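Local coordinates for uroporphyrin-III C-methyltransferase (Thermus thermophilus, PDB 1VE2), which probably transfers methyl groups from S-adenosyl-L-methionine to carbons of uroporphyrinogen III, an early step toward the modified tetrapyrroles, at residues K4-G9 and G78-R83; V31-R36 and A69-L74; G126-H131 and G219-L224; L148-A153 and E170-R175; T180-L185 and E201-L206. One frame throughout, in Å; residues are numbered along the deposited sequence.

Contact 1: residues K4-G9 and G78-R83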
# COMPACT_ATOMS: atom_id res chain seq x y z
N LYS A 4 -5.27 13.04 -22.44
CA LYS A 4 -4.50 12.67 -21.26
C LYS A 4 -5.10 11.42 -20.66
O LYS A 4 -6.31 11.22 -20.70
CB LYS A 4 -4.52 13.80 -20.23
CG LYS A 4 -3.71 13.51 -18.98
CD LYS A 4 -3.61 14.76 -18.13
CE LYS A 4 -2.73 14.54 -16.91
NZ LYS A 4 -2.66 15.77 -16.07
N VAL A 5 -4.24 10.58 -20.10
CA VAL A 5 -4.70 9.34 -19.50
C VAL A 5 -4.30 9.29 -18.04
O VAL A 5 -3.17 9.61 -17.68
CB VAL A 5 -4.09 8.12 -20.23
CG1 VAL A 5 -4.53 6.83 -19.53
CG2 VAL A 5 -4.53 8.11 -21.70
N TYR A 6 -5.24 8.89 -17.19
CA TYR A 6 -4.97 8.75 -15.77
C TYR A 6 -5.08 7.27 -15.44
O TYR A 6 -6.07 6.64 -15.82
CB TYR A 6 -6.01 9.50 -14.93
CG TYR A 6 -5.88 11.00 -14.95
CD1 TYR A 6 -5.04 11.66 -14.05
CD2 TYR A 6 -6.59 11.77 -15.86
CE1 TYR A 6 -4.93 13.05 -14.04
CE2 TYR A 6 -6.49 13.16 -15.88
CZ TYR A 6 -5.65 13.79 -14.96
OH TYR A 6 -5.55 15.17 -14.96
N LEU A 7 -4.07 6.71 -14.79
CA LEU A 7 -4.15 5.30 -14.38
C LEU A 7 -4.56 5.47 -12.92
O LEU A 7 -3.77 5.92 -12.08
CB LEU A 7 -2.79 4.60 -14.50
CG LEU A 7 -2.17 4.61 -15.92
CD1 LEU A 7 -0.95 3.69 -15.92
CD2 LEU A 7 -3.18 4.13 -16.97
N VAL A 8 -5.81 5.11 -12.63
CA VAL A 8 -6.41 5.30 -11.31
C VAL A 8 -6.66 4.08 -10.45
O VAL A 8 -7.22 3.09 -10.92
CB VAL A 8 -7.77 6.05 -11.46
CG1 VAL A 8 -8.36 6.40 -10.08
CG2 VAL A 8 -7.57 7.29 -12.32
N GLY A 9 -6.26 4.18 -9.19
CA GLY A 9 -6.49 3.10 -8.24
C GLY A 9 -7.85 3.29 -7.59
O GLY A 9 -8.17 4.38 -7.11
N GLY A 78 -7.96 13.53 -28.37
CA GLY A 78 -8.02 14.74 -27.56
C GLY A 78 -8.85 14.62 -26.29
O GLY A 78 -9.16 15.62 -25.66
N ARG A 79 -9.19 13.39 -25.91
CA ARG A 79 -9.99 13.16 -24.71
C ARG A 79 -9.19 12.91 -23.44
O ARG A 79 -8.04 12.47 -23.50
CB ARG A 79 -10.92 11.96 -24.94
CG ARG A 79 -12.07 12.20 -25.91
CD ARG A 79 -12.79 10.89 -26.18
NE ARG A 79 -14.15 11.08 -26.68
CZ ARG A 79 -15.16 11.55 -25.95
NH1 ARG A 79 -14.97 11.89 -24.68
NH2 ARG A 79 -16.36 11.68 -26.48
N VAL A 80 -9.81 13.20 -22.30
CA VAL A 80 -9.21 12.97 -20.99
C VAL A 80 -9.86 11.67 -20.55
O VAL A 80 -11.08 11.61 -20.38
CB VAL A 80 -9.59 14.06 -19.97
CG1 VAL A 80 -9.15 13.65 -18.57
CG2 VAL A 80 -8.93 15.37 -20.37
N VAL A 81 -9.07 10.63 -20.36
CA VAL A 81 -9.64 9.35 -19.99
C VAL A 81 -8.95 8.72 -18.79
O VAL A 81 -7.87 9.16 -18.37
CB VAL A 81 -9.60 8.39 -21.18
CG1 VAL A 81 -10.42 8.98 -22.33
CG2 VAL A 81 -8.17 8.18 -21.64
N ALA A 82 -9.59 7.71 -18.23
CA ALA A 82 -9.03 7.03 -17.07
C ALA A 82 -9.14 5.53 -17.18
O ALA A 82 -10.09 4.99 -17.73
CB ALA A 82 -9.74 7.50 -15.80
N ARG A 83 -8.12 4.87 -16.64
CA ARG A 83 -8.06 3.42 -16.56
C ARG A 83 -8.29 3.24 -15.05
O ARG A 83 -7.48 3.69 -14.24
CB ARG A 83 -6.66 2.93 -16.95
CG ARG A 83 -6.41 1.44 -16.72
CD ARG A 83 -7.09 0.56 -17.75
NE ARG A 83 -6.83 -0.85 -17.47
CZ ARG A 83 -7.62 -1.63 -16.75
NH1 ARG A 83 -8.75 -1.17 -16.23
NH2 ARG A 83 -7.27 -2.89 -16.51
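Tyr6 and Ala82 sit side by side on neighbouring parallel strands, their CB atoms 4.3 Å apart. From there the tyrosine can be followed outward. Its CB also lies near Val81 O, the acceptor of its own backbone N at 2.9 Å. With CG set opposite the carbonyl carbon (chi1 -73°), the ring turns back along the sheet toward Val80. CD2 passes Val81 O, and CE2 meets Val80 CG1 at 3.8 Å, so the valine methyl comes to the ring edge, in its plane. At the tip, OH accepts from Lys4 NZ at 3.2 Å, and that ammonium also pairs with Glu110 on the next strand. A serine in place of Tyr6 would probably leave Lys4 NZ without its hydroxyl mate and open a gap beside Val80 CG1.

Strands 4-9 and 80-85 are central neighbours in the parallel sheet of the N-terminal half, an alpha/beta unit of the tetrapyrrole methylase fold, with helix 20-28 packed over Tyr6 and Val8. Five backbone bonds run between residues 4-8 and 79-83, among them Arg83 N to Tyr6 O at 2.8 Å, almost straight at 168°, and Val8 N to Arg83 O at 2.7 Å. On the other face, toward helix 64-76, Val5 CG2 meets Val81 CG2 at 3.6 Å. Further along it, Leu7 CD2 packs on the CB of Arg83, whose guanidinium runs on to Glu98 and Asp35.

Contact 2: residues V31-R36 and A69-L74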
# COMPACT_ATOMS: atom_id res chain seq x y z
N VAL A 31 -14.12 9.23 -20.36
CA VAL A 31 -14.29 7.80 -20.57
C VAL A 31 -13.46 7.08 -19.52
O VAL A 31 -12.34 7.49 -19.21
CB VAL A 31 -13.82 7.38 -21.99
CG1 VAL A 31 -14.00 5.88 -22.18
CG2 VAL A 31 -14.59 8.15 -23.05
N VAL A 32 -14.01 6.00 -18.97
CA VAL A 32 -13.32 5.23 -17.94
C VAL A 32 -13.32 3.75 -18.25
O VAL A 32 -14.39 3.12 -18.27
CB VAL A 32 -13.98 5.44 -16.56
CG1 VAL A 32 -13.20 4.70 -15.48
CG2 VAL A 32 -14.07 6.92 -16.24
N LEU A 33 -12.14 3.19 -18.52
CA LEU A 33 -12.02 1.76 -18.80
C LEU A 33 -11.75 1.12 -17.44
O LEU A 33 -10.63 1.18 -16.93
CB LEU A 33 -10.84 1.48 -19.75
CG LEU A 33 -10.68 2.27 -21.06
CD1 LEU A 33 -10.02 1.35 -22.08
CD2 LEU A 33 -12.01 2.75 -21.60
N HIS A 34 -12.78 0.50 -16.87
CA HIS A 34 -12.67 -0.08 -15.54
C HIS A 34 -12.74 -1.59 -15.45
O HIS A 34 -13.46 -2.24 -16.21
CB HIS A 34 -13.79 0.51 -14.66
CG HIS A 34 -15.16 0.03 -15.03
ND1 HIS A 34 -15.65 -1.19 -14.63
CD2 HIS A 34 -16.13 0.60 -15.79
CE1 HIS A 34 -16.87 -1.36 -15.12
NE2 HIS A 34 -17.18 -0.29 -15.83
N ASP A 35 -11.99 -2.15 -14.50
CA ASP A 35 -11.98 -3.58 -14.26
C ASP A 35 -13.41 -4.01 -13.91
O ASP A 35 -14.15 -3.26 -13.27
CB ASP A 35 -11.07 -3.92 -13.08
CG ASP A 35 -9.61 -3.87 -13.43
OD1 ASP A 35 -8.78 -3.93 -12.50
OD2 ASP A 35 -9.28 -3.77 -14.63
N ARG A 36 -13.78 -5.22 -14.33
CA ARG A 36 -15.12 -5.75 -14.06
C ARG A 36 -15.44 -5.80 -12.57
O ARG A 36 -16.57 -5.50 -12.17
CB ARG A 36 -15.24 -7.18 -14.62
CG ARG A 36 -14.94 -7.35 -16.10
CD ARG A 36 -16.14 -7.00 -16.97
NE ARG A 36 -15.90 -7.36 -18.37
CZ ARG A 36 -16.80 -7.24 -19.34
NH1 ARG A 36 -18.01 -6.75 -19.08
NH2 ARG A 36 -16.49 -7.60 -20.58
N ALA A 69 -4.22 0.03 -26.36
CA ALA A 69 -4.43 0.72 -27.63
C ALA A 69 -5.59 1.71 -27.53
O ALA A 69 -5.52 2.82 -28.05
CB ALA A 69 -4.70 -0.29 -28.75
N ARG A 70 -6.65 1.30 -26.84
CA ARG A 70 -7.81 2.17 -26.71
C ARG A 70 -7.50 3.43 -25.90
O ARG A 70 -7.94 4.52 -26.25
CB ARG A 70 -8.98 1.40 -26.08
CG ARG A 70 -10.29 2.19 -26.05
CD ARG A 70 -10.61 2.83 -27.39
NE ARG A 70 -11.94 3.44 -27.41
CZ ARG A 70 -12.36 4.31 -28.33
NH1 ARG A 70 -11.55 4.67 -29.32
NH2 ARG A 70 -13.58 4.81 -28.26
N LEU A 71 -6.72 3.28 -24.82
CA LEU A 71 -6.35 4.43 -24.00
C LEU A 71 -5.58 5.44 -24.87
O LEU A 71 -5.85 6.64 -24.85
CB LEU A 71 -5.47 3.98 -22.82
CG LEU A 71 -6.14 3.10 -21.76
CD1 LEU A 71 -5.10 2.60 -20.76
CD2 LEU A 71 -7.23 3.89 -21.05
N ILE A 72 -4.63 4.92 -25.64
CA ILE A 72 -3.83 5.75 -26.52
C ILE A 72 -4.71 6.38 -27.59
O ILE A 72 -4.63 7.58 -27.84
CB ILE A 72 -2.70 4.92 -27.18
CG1 ILE A 72 -1.69 4.49 -26.11
CG2 ILE A 72 -2.00 5.73 -28.28
CD1 ILE A 72 -0.64 3.49 -26.58
N ALA A 73 -5.57 5.58 -28.22
CA ALA A 73 -6.46 6.10 -29.26
C ALA A 73 -7.30 7.26 -28.71
O ALA A 73 -7.38 8.32 -29.32
CB ALA A 73 -7.37 4.99 -29.79
N LEU A 74 -7.92 7.05 -27.56
CA LEU A 74 -8.76 8.07 -26.94
C LEU A 74 -8.03 9.37 -26.66
O LEU A 74 -8.56 10.45 -26.91
CB LEU A 74 -9.37 7.53 -25.64
CG LEU A 74 -10.50 6.53 -25.85
CD1 LEU A 74 -10.81 5.80 -24.56
CD2 LEU A 74 -11.73 7.27 -26.37
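Arg70 O accepts the backbone N of Leu74 at 2.8 Å, a helical bond that places both residues one turn apart, with their CB atoms directed at strand 31-34. The two side chains touch each other as well: Leu74 CD2 lies over the centre of the Arg70 guanidinium, 3.5 Å above its plane. No hydrogen bond links helix to strand, and the join is made by hydrocarbon.

Leu33 does most of the work. Its CG rests on Leu71 CD2 at 3.8 Å, and the two leucines lie alongside, pointing opposite ways. Its CD1 touches Leu71 CD2 too and continues to the aliphatic base of Arg70, 4.1 Å from that residue's CG. Chi2 of Leu33 is -149°, well away from a staggered value.

The helix, 64-76, is the crossover of a beta-alpha-beta unit. The chain leaves strand 49-52, passes as this helix over 31-34, which lies between its two partners in the sheet, and re-enters the sheet as strand 80-85. The axes of segments 31-34 and 69-74 run almost antiparallel, at 172°, with a closest approach of 10.3 Å.

At the start of the strand Val31 takes over. Its CG1, anti to the backbone N (chi1 180°), extends to Leu74 CD1 at 4.0 Å, the two side chains set at about a right angle. Val81 of the neighbouring strand packs against Val31, and Val51 flanks Leu33 from strand 49-52.

Contact 3: residues G126-H131 and G219-L224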
# COMPACT_ATOMS: atom_id res chain seq x y z
N GLY A 126 -7.71 -3.55 10.70
CA GLY A 126 -6.88 -3.31 11.86
C GLY A 126 -5.88 -4.43 12.11
O GLY A 126 -5.53 -4.72 13.26
N LEU A 127 -5.41 -5.05 11.03
CA LEU A 127 -4.46 -6.15 11.15
C LEU A 127 -3.07 -5.73 10.66
O LEU A 127 -2.92 -5.28 9.53
CB LEU A 127 -4.97 -7.34 10.34
CG LEU A 127 -6.40 -7.76 10.67
CD1 LEU A 127 -6.81 -8.88 9.72
CD2 LEU A 127 -6.50 -8.22 12.12
N PRO A 128 -2.04 -5.89 11.50
CA PRO A 128 -0.66 -5.54 11.16
C PRO A 128 0.08 -6.64 10.41
O PRO A 128 -0.23 -7.83 10.56
CB PRO A 128 -0.05 -5.26 12.53
CG PRO A 128 -0.68 -6.34 13.38
CD PRO A 128 -2.14 -6.30 12.92
N LEU A 129 1.07 -6.25 9.61
CA LEU A 129 1.89 -7.18 8.84
C LEU A 129 3.23 -7.35 9.53
O LEU A 129 3.99 -8.26 9.23
CB LEU A 129 2.11 -6.66 7.41
CG LEU A 129 0.86 -6.72 6.53
CD1 LEU A 129 1.16 -6.10 5.17
CD2 LEU A 129 0.43 -8.18 6.38
N THR A 130 3.52 -6.44 10.46
CA THR A 130 4.75 -6.49 11.23
C THR A 130 4.40 -6.17 12.67
O THR A 130 3.41 -5.49 12.93
CB THR A 130 5.78 -5.47 10.73
OG1 THR A 130 5.20 -4.16 10.74
CG2 THR A 130 6.23 -5.82 9.30
N HIS A 131 5.20 -6.67 13.61
CA HIS A 131 4.97 -6.43 15.03
C HIS A 131 6.20 -6.86 15.81
O HIS A 131 6.82 -7.88 15.51
CB HIS A 131 3.74 -7.23 15.49
CG HIS A 131 3.26 -6.85 16.86
ND1 HIS A 131 3.52 -7.62 17.97
CD2 HIS A 131 2.56 -5.78 17.30
CE1 HIS A 131 3.00 -7.04 19.04
NE2 HIS A 131 2.42 -5.92 18.66
N GLY A 219 2.39 -16.23 8.79
CA GLY A 219 3.53 -15.80 9.58
C GLY A 219 3.16 -15.62 11.04
O GLY A 219 1.98 -15.55 11.38
N LYS A 220 4.17 -15.54 11.90
CA LYS A 220 3.96 -15.37 13.33
C LYS A 220 3.06 -14.19 13.70
O LYS A 220 2.36 -14.23 14.72
CB LYS A 220 5.30 -15.22 14.04
CG LYS A 220 6.19 -16.46 13.99
CD LYS A 220 7.51 -16.23 14.71
CE LYS A 220 8.34 -17.50 14.72
NZ LYS A 220 9.63 -17.31 15.45
N VAL A 221 3.06 -13.14 12.88
CA VAL A 221 2.24 -11.97 13.20
C VAL A 221 0.74 -12.28 13.13
O VAL A 221 -0.06 -11.62 13.79
CB VAL A 221 2.54 -10.78 12.24
CG1 VAL A 221 1.99 -11.07 10.85
CG2 VAL A 221 1.94 -9.50 12.82
N VAL A 222 0.37 -13.27 12.33
CA VAL A 222 -1.04 -13.64 12.18
C VAL A 222 -1.60 -14.20 13.50
O VAL A 222 -2.82 -14.30 13.68
CB VAL A 222 -1.20 -14.69 11.04
CG1 VAL A 222 -2.64 -15.14 10.93
CG2 VAL A 222 -0.76 -14.08 9.71
N GLY A 223 -0.70 -14.53 14.43
CA GLY A 223 -1.14 -15.05 15.71
C GLY A 223 -1.92 -14.03 16.52
O GLY A 223 -2.60 -14.38 17.47
N LEU A 224 -1.81 -12.76 16.14
CA LEU A 224 -2.51 -11.69 16.84
C LEU A 224 -3.88 -11.39 16.25
O LEU A 224 -4.67 -10.65 16.84
CB LEU A 224 -1.70 -10.40 16.77
CG LEU A 224 -0.31 -10.30 17.39
CD1 LEU A 224 0.31 -8.98 16.98
CD2 LEU A 224 -0.41 -10.40 18.90
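Val221, in the short 3-10 segment 220-224, faces the irregular chain 126-131, which bends round it so that the CA atoms of Val221 and Thr130 lie 6.3 Å apart. The valine fills the inside of that bend. Its CG2, anti to the backbone N, points among Pro128 O at 3.6 Å, the proline CG at 4.1 Å and the CB of His131 at 3.9 Å. Chi1 of 71° puts the other methyl, CG1, between the backbone N and the carbonyl carbon, where it meets Leu129 O at 3.8 Å. The two carbonyl oxygens only touch the methyls; their bonds are made to hydroxyls, Pro128 O to Tyr225 OH and Leu129 O to Thr155 OG1.

Both pieces belong to the C-terminal half of the fold. Residues 126-131 follow helix 119-124, which ends in a Schellman motif with Gly126 at positive phi, and lead toward the first strand of the mixed sheet. Residues 219-224 follow the strand 214-218 of the same sheet and run into helix 225-228.

One turn after Val221, Leu224 reaches His131. Its CD1 sits over the face of the imidazole, 3.7 Å from the ring centroid and 13° off the normal, a CH-pi contact. Replacing His131 by an alanine is likely to leave Leu224 CD1 without the ring face it rests on and to open a gap toward the second subunit. There Leu100 of the second subunit packs on both His131 and Leu224, and Met90 of the second subunit touches Pro128.

Contact 4: residues L148-A153 and E170-R175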
# COMPACT_ATOMS: atom_id res chain seq x y z
N LEU A 148 7.09 -21.41 -9.70
CA LEU A 148 8.16 -20.53 -9.24
C LEU A 148 8.20 -20.36 -7.72
O LEU A 148 7.17 -20.38 -7.05
CB LEU A 148 8.03 -19.16 -9.92
CG LEU A 148 8.35 -19.10 -11.42
CD1 LEU A 148 7.46 -20.06 -12.21
CD2 LEU A 148 8.16 -17.67 -11.92
N PRO A 149 9.41 -20.19 -7.16
CA PRO A 149 9.63 -20.02 -5.72
C PRO A 149 8.93 -18.80 -5.13
O PRO A 149 8.75 -17.78 -5.81
CB PRO A 149 11.15 -19.91 -5.61
CG PRO A 149 11.64 -20.71 -6.78
CD PRO A 149 10.70 -20.26 -7.87
N LEU A 150 8.54 -18.91 -3.86
CA LEU A 150 7.89 -17.82 -3.16
C LEU A 150 8.96 -16.92 -2.54
O LEU A 150 10.08 -17.37 -2.29
CB LEU A 150 6.99 -18.37 -2.04
CG LEU A 150 5.67 -19.04 -2.40
CD1 LEU A 150 5.11 -19.76 -1.18
CD2 LEU A 150 4.68 -17.99 -2.90
N PRO A 151 8.63 -15.64 -2.29
CA PRO A 151 9.64 -14.77 -1.69
C PRO A 151 9.86 -15.19 -0.24
O PRO A 151 9.18 -16.09 0.26
CB PRO A 151 9.01 -13.37 -1.80
CG PRO A 151 7.54 -13.64 -1.81
CD PRO A 151 7.42 -14.89 -2.67
N ARG A 152 10.83 -14.55 0.42
CA ARG A 152 11.13 -14.84 1.83
C ARG A 152 11.02 -13.56 2.66
O ARG A 152 11.73 -12.59 2.40
CB ARG A 152 12.55 -15.39 2.01
CG ARG A 152 12.78 -16.79 1.50
CD ARG A 152 14.19 -17.24 1.88
NE ARG A 152 14.52 -18.56 1.34
CZ ARG A 152 13.96 -19.70 1.74
NH1 ARG A 152 13.03 -19.71 2.68
NH2 ARG A 152 14.35 -20.85 1.18
N ALA A 153 10.13 -13.57 3.65
CA ALA A 153 9.94 -12.43 4.54
C ALA A 153 9.29 -12.99 5.80
O ALA A 153 8.79 -14.12 5.79
CB ALA A 153 9.02 -11.40 3.88
N GLU A 170 1.68 -27.11 0.26
CA GLU A 170 3.01 -27.64 0.00
C GLU A 170 4.04 -26.52 -0.08
O GLU A 170 5.02 -26.49 0.65
CB GLU A 170 3.06 -28.43 -1.32
CG GLU A 170 1.75 -28.99 -1.86
CD GLU A 170 0.89 -29.67 -0.81
OE1 GLU A 170 1.45 -30.40 0.03
OE2 GLU A 170 -0.34 -29.48 -0.84
N ARG A 171 3.79 -25.60 -1.01
CA ARG A 171 4.67 -24.48 -1.25
C ARG A 171 4.89 -23.58 -0.04
O ARG A 171 5.99 -23.07 0.16
CB ARG A 171 4.16 -23.66 -2.44
CG ARG A 171 4.94 -23.93 -3.72
CD ARG A 171 5.12 -25.43 -3.95
NE ARG A 171 6.14 -25.72 -4.96
CZ ARG A 171 6.59 -26.94 -5.22
NH1 ARG A 171 6.12 -27.99 -4.55
NH2 ARG A 171 7.53 -27.13 -6.14
N LEU A 172 3.85 -23.39 0.76
CA LEU A 172 3.98 -22.56 1.95
C LEU A 172 4.89 -23.26 2.95
O LEU A 172 5.57 -22.61 3.75
CB LEU A 172 2.61 -22.30 2.60
CG LEU A 172 1.57 -21.50 1.81
CD1 LEU A 172 0.32 -21.35 2.65
CD2 LEU A 172 2.13 -20.12 1.45
N LEU A 173 4.90 -24.59 2.90
CA LEU A 173 5.74 -25.38 3.80
C LEU A 173 7.22 -25.15 3.50
O LEU A 173 8.08 -25.40 4.35
CB LEU A 173 5.39 -26.86 3.67
CG LEU A 173 4.01 -27.24 4.20
CD1 LEU A 173 3.68 -28.69 3.85
CD2 LEU A 173 3.98 -27.04 5.71
N GLU A 174 7.50 -24.68 2.29
CA GLU A 174 8.87 -24.41 1.88
C GLU A 174 9.34 -23.06 2.42
O GLU A 174 10.49 -22.66 2.20
CB GLU A 174 8.98 -24.39 0.35
CG GLU A 174 8.56 -25.68 -0.32
CD GLU A 174 8.70 -25.59 -1.83
OE1 GLU A 174 8.04 -24.73 -2.45
OE2 GLU A 174 9.48 -26.39 -2.39
N ARG A 175 8.46 -22.36 3.13
CA ARG A 175 8.79 -21.06 3.69
C ARG A 175 8.39 -20.96 5.15
O ARG A 175 9.02 -20.22 5.92
CB ARG A 175 8.08 -19.95 2.90
CG ARG A 175 8.55 -19.81 1.46
CD ARG A 175 9.87 -19.06 1.37
NE ARG A 175 10.33 -18.95 -0.01
CZ ARG A 175 11.10 -19.85 -0.62
NH1 ARG A 175 11.51 -20.93 0.02
NH2 ARG A 175 11.47 -19.65 -1.88
O HOH W 1 8.89 -21.40 -2.88
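Arg175 grips Leu150 O side-on with two nitrogens, tying the loop before strand 155-159 to the chain just past helix 168-173, on the mixed sheet of the C-terminal half. Arg175 NH2 donates to Leu150 O at 2.7 Å, in the carbonyl plane and on a lone pair. Arg175 NE gives to Leu150 O at 2.8 Å but comes from above the carbonyl plane, and it adds a weak bond to Pro151 O. Both oxygens lie at the edge of the guanidinium, near its plane. Arg175 NH1 turns back to Glu174 O at 3.0 Å, so the group is held on several sides and cannot easily rotate. Its bend at chi2 (-78°) turns it back toward the loop carbonyls.

Leu150 N donates to a water at 2.7 Å, which in turn gives a weak bond to Glu174 OE1.

Arg175 CZ lies over the centre of the Arg152 guanidinium, 3.7 Å above its plane, the two planes 42° apart. Arg152 NH2 is 3.1 Å from Arg175 NH1. The like charges probably repel, a cost that the carbonyls around Arg175 may offset. Arg152 also meets Arg152 of the second subunit. Away from the guanidinium groups, Leu150 CD1 touches Leu172 CD2 at 4.0 Å.

Contact 5: residues T180-L185 and E201-L206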
# COMPACT_ATOMS: atom_id res chain seq x y z
N THR A 180 2.57 -22.65 11.59
CA THR A 180 2.49 -21.20 11.42
C THR A 180 1.08 -20.67 11.22
O THR A 180 0.32 -21.17 10.39
CB THR A 180 3.36 -20.74 10.23
OG1 THR A 180 4.70 -21.19 10.42
CG2 THR A 180 3.36 -19.21 10.14
N PRO A 181 0.70 -19.64 12.00
CA PRO A 181 -0.63 -19.04 11.89
C PRO A 181 -0.87 -18.55 10.46
O PRO A 181 0.02 -17.98 9.84
CB PRO A 181 -0.57 -17.88 12.89
CG PRO A 181 0.33 -18.42 13.94
CD PRO A 181 1.44 -19.07 13.14
N LEU A 182 -2.08 -18.79 9.96
CA LEU A 182 -2.44 -18.39 8.61
C LEU A 182 -3.86 -17.83 8.57
O LEU A 182 -4.76 -18.34 9.24
CB LEU A 182 -2.33 -19.58 7.66
CG LEU A 182 -2.57 -19.32 6.16
CD1 LEU A 182 -1.80 -20.32 5.34
CD2 LEU A 182 -4.05 -19.38 5.85
N ALA A 183 -4.05 -16.77 7.78
CA ALA A 183 -5.35 -16.14 7.65
C ALA A 183 -5.79 -16.10 6.20
O ALA A 183 -4.99 -15.91 5.29
CB ALA A 183 -5.30 -14.74 8.22
N LEU A 184 -7.09 -16.30 5.98
CA LEU A 184 -7.67 -16.26 4.65
C LEU A 184 -8.74 -15.18 4.70
O LEU A 184 -9.70 -15.29 5.46
CB LEU A 184 -8.28 -17.61 4.28
CG LEU A 184 -7.31 -18.79 4.15
CD1 LEU A 184 -8.08 -20.07 3.84
CD2 LEU A 184 -6.29 -18.51 3.05
N LEU A 185 -8.57 -14.12 3.91
CA LEU A 185 -9.53 -13.03 3.93
C LEU A 185 -10.11 -12.78 2.55
O LEU A 185 -9.41 -12.39 1.62
CB LEU A 185 -8.85 -11.75 4.43
CG LEU A 185 -8.05 -11.88 5.73
CD1 LEU A 185 -6.68 -12.48 5.44
CD2 LEU A 185 -7.89 -10.51 6.37
N GLU A 201 -1.03 -25.95 8.21
CA GLU A 201 -1.42 -27.36 8.16
C GLU A 201 -2.92 -27.56 7.92
O GLU A 201 -3.33 -28.58 7.38
CB GLU A 201 -0.99 -28.07 9.45
CG GLU A 201 -1.83 -27.72 10.67
CD GLU A 201 -1.17 -28.17 11.97
OE1 GLU A 201 -0.45 -29.18 11.94
OE2 GLU A 201 -1.39 -27.51 13.01
N ASP A 202 -3.73 -26.59 8.33
CA ASP A 202 -5.18 -26.70 8.15
C ASP A 202 -5.60 -26.74 6.69
O ASP A 202 -6.72 -27.14 6.37
CB ASP A 202 -5.90 -25.55 8.85
CG ASP A 202 -5.64 -25.53 10.34
OD1 ASP A 202 -5.54 -26.61 10.95
OD2 ASP A 202 -5.56 -24.42 10.91
N LEU A 203 -4.70 -26.32 5.79
CA LEU A 203 -5.00 -26.32 4.36
C LEU A 203 -5.02 -27.75 3.82
O LEU A 203 -4.39 -28.64 4.39
CB LEU A 203 -3.96 -25.51 3.59
CG LEU A 203 -3.79 -24.02 3.92
CD1 LEU A 203 -2.73 -23.43 3.01
CD2 LEU A 203 -5.10 -23.28 3.75
N PRO A 204 -5.73 -27.99 2.71
CA PRO A 204 -6.52 -27.03 1.93
C PRO A 204 -7.93 -26.83 2.50
O PRO A 204 -8.64 -25.90 2.13
CB PRO A 204 -6.58 -27.66 0.54
CG PRO A 204 -5.41 -28.61 0.52
CD PRO A 204 -5.46 -29.19 1.90
N GLY A 205 -8.32 -27.73 3.40
CA GLY A 205 -9.64 -27.64 4.01
C GLY A 205 -10.06 -26.25 4.41
O GLY A 205 -11.12 -25.77 4.01
N LEU A 206 -9.22 -25.59 5.21
CA LEU A 206 -9.50 -24.24 5.70
C LEU A 206 -9.93 -23.29 4.58
O LEU A 206 -10.63 -22.31 4.83
CB LEU A 206 -8.26 -23.67 6.39
CG LEU A 206 -8.36 -22.27 7.00
CD1 LEU A 206 -9.37 -22.27 8.14
CD2 LEU A 206 -6.99 -21.84 7.52
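Leu182 and Leu184 on strand 181-186 meet Leu203 and Leu206 of the loop that joins strands 194-199 and 214-218, so the contact is a four-leucine cluster covering part of one face of the mixed sheet in the C-terminal half. The two strand residues are two apart and point to the same side, with Ala183 between them turned to the other face.

Leu182 divides its branches among apolar partners: CD1 touches Leu203 CD1 at 4.0 Å, the one side chain turned across the other, while CD2 lies 4.2 Å from Leu206 CD2, these two leucines running side by side in opposing senses. Both Leu182 and Leu206 carry CG anti to the backbone N (chi1 -175° and -179°), which carries each side chain toward the other segment. Leu184 adds CD1, 3.9 Å from Leu206 CG and 4.4 Å from Leu203 CD2. Leu172 of helix 168-173 packs on Leu182 and Leu203 from beside the cluster.

No hydrogen bond crosses between the two segments. Leu206 N donates to Asp202 O at 3.2 Å, closing the loop into a turn that passes through the cis peptide before Pro204, and Asp202 OD2 takes the backbone N of Arg199. The strand's own backbone pairs with 194-199 and 214-218 on its two sides.

One contact mixes the two kinds: the methyl Leu184 CD1 rests against Leu206 O at 3.5 Å.

Overall arrangement
The five contacts fall into two groups. Contacts 1 and 2 share the parallel sheet of the N-terminal half, their centres about 8 Å apart, and join directly: Leu33 N is 2.8 Å from Ala82 O, and Arg83 NH2 is 2.9 Å from Asp35 OD2. Contacts 3, 4 and 5 belong to the mixed-sheet half, about 36 to 40 Å, centre to centre, from the first pair. Contact 5 touches both of the others: its centre is about 14 Å from that of contact 3, where Gly219 N approaches Pro181 O, and about 15 Å from that of contact 4, through Leu172. Contacts 3 and 4 both touch the second subunit. In this family the cofactor and tetrapyrrole generally bind in the cleft between two such halves.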